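Local coordinates for uncharacterized protein (Neisseria meningitidis serogroup B, PDB 3NYM), which is of unknown function, a largely helical member of an uncharacterised protein family, found as an assembly of two chains, at residues Leu65-Val70 and Leu87-Ile92. Residues are numbered along the deposited sequence; the frame is centred on the assembly and turned at random.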
loop_
_atom_site.group_PDB
_atom_site.type_symbol
_atom_site.label_atom_id
_atom_site.label_comp_id
_atom_site.label_asym_id
_atom_site.label_seq_id
_atom_site.Cartn_x
_atom_site.Cartn_y
_atom_site.Cartn_z
ATOM N N LEU A 65 -7.978 2.300 -10.570
ATOM C CA LEU A 65 -8.942 3.337 -10.928
ATOM C C LEU A 65 -9.848 2.904 -12.069
ATOM O O LEU A 65 -11.055 3.117 -12.012
ATOM C CB LEU A 65 -8.248 4.636 -11.321
ATOM C CG LEU A 65 -7.389 5.294 -10.246
ATOM C CD1 LEU A 65 -6.890 6.649 -10.736
ATOM C CD2 LEU A 65 -8.166 5.448 -8.946
ATOM N N ASP A 66 -9.254 2.323 -13.107
ATOM C CA ASP A 66 -10.002 1.914 -14.282
ATOM C C ASP A 66 -11.130 0.992 -13.884
ATOM O O ASP A 66 -12.253 1.162 -14.328
ATOM C CB ASP A 66 -9.095 1.200 -15.283
ATOM C CG ASP A 66 -8.187 2.154 -16.036
ATOM O OD1 ASP A 66 -8.322 3.387 -15.880
ATOM O OD2 ASP A 66 -7.335 1.658 -16.796
ATOM N N TYR A 67 -10.834 0.008 -13.043
ATOM C CA TYR A 67 -11.860 -0.941 -12.633
ATOM C C TYR A 67 -12.946 -0.263 -11.795
ATOM O O TYR A 67 -14.130 -0.597 -11.900
ATOM C CB TYR A 67 -11.249 -2.147 -11.909
ATOM C CG TYR A 67 -10.834 -3.268 -12.855
ATOM C CD1 TYR A 67 -9.495 -3.564 -13.063
ATOM C CD2 TYR A 67 -11.782 -4.010 -13.551
ATOM C CE1 TYR A 67 -9.107 -4.578 -13.924
ATOM C CE2 TYR A 67 -11.403 -5.033 -14.429
ATOM C CZ TYR A 67 -10.057 -5.310 -14.599
ATOM O OH TYR A 67 -9.666 -6.310 -15.451
HETATM N N MSE A 68 -12.549 0.692 -10.962
HETATM C CA MSE A 68 -13.535 1.418 -10.172
HETATM C C MSE A 68 -14.443 2.228 -11.102
HETATM O O MSE A 68 -15.644 2.349 -10.855
HETATM C CB MSE A 68 -12.853 2.331 -9.149
HETATM C CG MSE A 68 -12.244 1.594 -7.967
HETATM SE SE MSE A 68 -13.486 0.408 -7.032
HETATM C CE MSE A 68 -14.972 1.646 -6.798
ATOM N N GLU A 69 -13.872 2.758 -12.185
ATOM C CA GLU A 69 -14.639 3.610 -13.101
ATOM C C GLU A 69 -15.631 2.763 -13.889
ATOM O O GLU A 69 -16.741 3.211 -14.186
ATOM C CB GLU A 69 -13.719 4.383 -14.061
ATOM C CG GLU A 69 -12.558 5.155 -13.386
ATOM C CD GLU A 69 -12.999 6.362 -12.549
ATOM O OE1 GLU A 69 -14.210 6.669 -12.528
ATOM O OE2 GLU A 69 -12.128 7.006 -11.913
ATOM N N VAL A 70 -15.221 1.541 -14.230
ATOM C CA VAL A 70 -16.105 0.606 -14.915
ATOM C C VAL A 70 -17.232 0.195 -13.978
ATOM O O VAL A 70 -18.373 0.021 -14.412
ATOM C CB VAL A 70 -15.347 -0.639 -15.421
ATOM C CG1 VAL A 70 -16.311 -1.706 -15.878
ATOM C CG2 VAL A 70 -14.401 -0.265 -16.570
ATOM N N LEU A 87 -15.676 -4.424 -9.272
ATOM C CA LEU A 87 -15.309 -4.247 -7.861
ATOM C C LEU A 87 -14.314 -5.298 -7.406
ATOM O O LEU A 87 -13.375 -5.004 -6.659
ATOM C CB LEU A 87 -16.547 -4.341 -6.962
ATOM C CG LEU A 87 -17.132 -3.083 -6.347
ATOM C CD1 LEU A 87 -18.238 -3.486 -5.380
ATOM C CD2 LEU A 87 -16.067 -2.284 -5.637
ATOM N N PHE A 88 -14.535 -6.536 -7.839
ATOM C CA PHE A 88 -13.652 -7.642 -7.486
ATOM C C PHE A 88 -12.242 -7.368 -7.986
ATOM O O PHE A 88 -11.258 -7.525 -7.247
ATOM C CB PHE A 88 -14.180 -8.951 -8.080
ATOM C CG PHE A 88 -13.220 -10.090 -7.976
ATOM C CD1 PHE A 88 -13.074 -10.786 -6.790
ATOM C CD2 PHE A 88 -12.467 -10.478 -9.076
ATOM C CE1 PHE A 88 -12.180 -11.849 -6.698
ATOM C CE2 PHE A 88 -11.581 -11.536 -8.991
ATOM C CZ PHE A 88 -11.438 -12.223 -7.802
HETATM N N MSE A 89 -12.139 -6.940 -9.238
HETATM C CA MSE A 89 -10.824 -6.671 -9.817
HETATM C C MSE A 89 -10.177 -5.437 -9.172
HETATM O O MSE A 89 -8.964 -5.416 -8.954
HETATM C CB MSE A 89 -10.904 -6.532 -11.334
HETATM C CG MSE A 89 -11.252 -7.847 -12.041
HETATM SE SE MSE A 89 -9.892 -9.237 -11.784
HETATM C CE MSE A 89 -8.422 -8.366 -12.718
ATOM N N ALA A 90 -10.970 -4.412 -8.871
ATOM C CA ALA A 90 -10.430 -3.273 -8.096
ATOM C C ALA A 90 -9.828 -3.756 -6.782
ATOM O O ALA A 90 -8.766 -3.286 -6.351
ATOM C CB ALA A 90 -11.509 -2.217 -7.821
HETATM N N MSE A 91 -10.519 -4.693 -6.143
HETATM C CA MSE A 91 -10.067 -5.263 -4.880
HETATM C C MSE A 91 -8.699 -5.874 -5.068
HETATM O O MSE A 91 -7.782 -5.644 -4.282
HETATM C CB MSE A 91 -11.033 -6.349 -4.428
HETATM C CG MSE A 91 -11.429 -6.278 -2.996
HETATM SE SE MSE A 91 -12.067 -8.012 -2.432
HETATM C CE MSE A 91 -10.378 -8.931 -2.810
ATOM N N ILE A 92 -8.560 -6.652 -6.135
ATOM C CA ILE A 92 -7.273 -7.234 -6.481
ATOM C C ILE A 92 -6.158 -6.186 -6.630
ATOM O O ILE A 92 -5.020 -6.393 -6.182
ATOM C CB ILE A 92 -7.356 -8.052 -7.786
ATOM C CG1 ILE A 92 -8.245 -9.283 -7.591
ATOM C CG2 ILE A 92 -5.958 -8.452 -8.240
ATOM C CD1 ILE A 92 -7.727 -10.244 -6.549
#
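The ring of Tyr67 receives Met89 CB over one face, 3.3 Å from the ring centroid and only 6° off the normal, a CH-pi contact placed almost exactly at the middle of the ring. The backbone N of Ala90 approaches the same ring obliquely. This pair belongs to an antiparallel helical hairpin, in which helix 64-76 packs against helix 83-113; the two short segments run at 162° with axes 8.1 Å apart, and no hydrogen bond passes between them. Met89 is a selenomethionine, and its SE also makes an oblique Met-aromatic contact, 5.3 Å from the ring centroid. Its side chain sets out with CG anti to the carbonyl carbon (chi1 -68°) and then bends at both following torsions, which carries the methyl CE back to the phenol end of the ring. An unbranched, flexible selenoether chain, like that of methionine, can bend to lie along a flat, polarisable ring. The tyrosine, itself partly exposed, offers a broad apolar face, and its OH lies 3.6 Å from Met89 CE.

Within these segments Ala90 and Tyr67 are the closest pair in CA, 5.3 Å apart, and a lone methyl fits that narrow gap. Tyr67 CB lies 4.1 Å from Ala90 CB, while selenomethionine Met68 reaches the same methyl from the buried flank. Leu87 starts out pointing away from helix 64-76, yet its branch CD2 turns back to meet Met68. Beyond this flank, Ile13 of the second subunit packs on Met68, and Leu112 of the second subunit on Leu87, so these apolar residues serve both the hairpin and the dimer. Met68 SE stands 3.4 Å from Ala90 CB and 4.0 Å from Leu87 CD2.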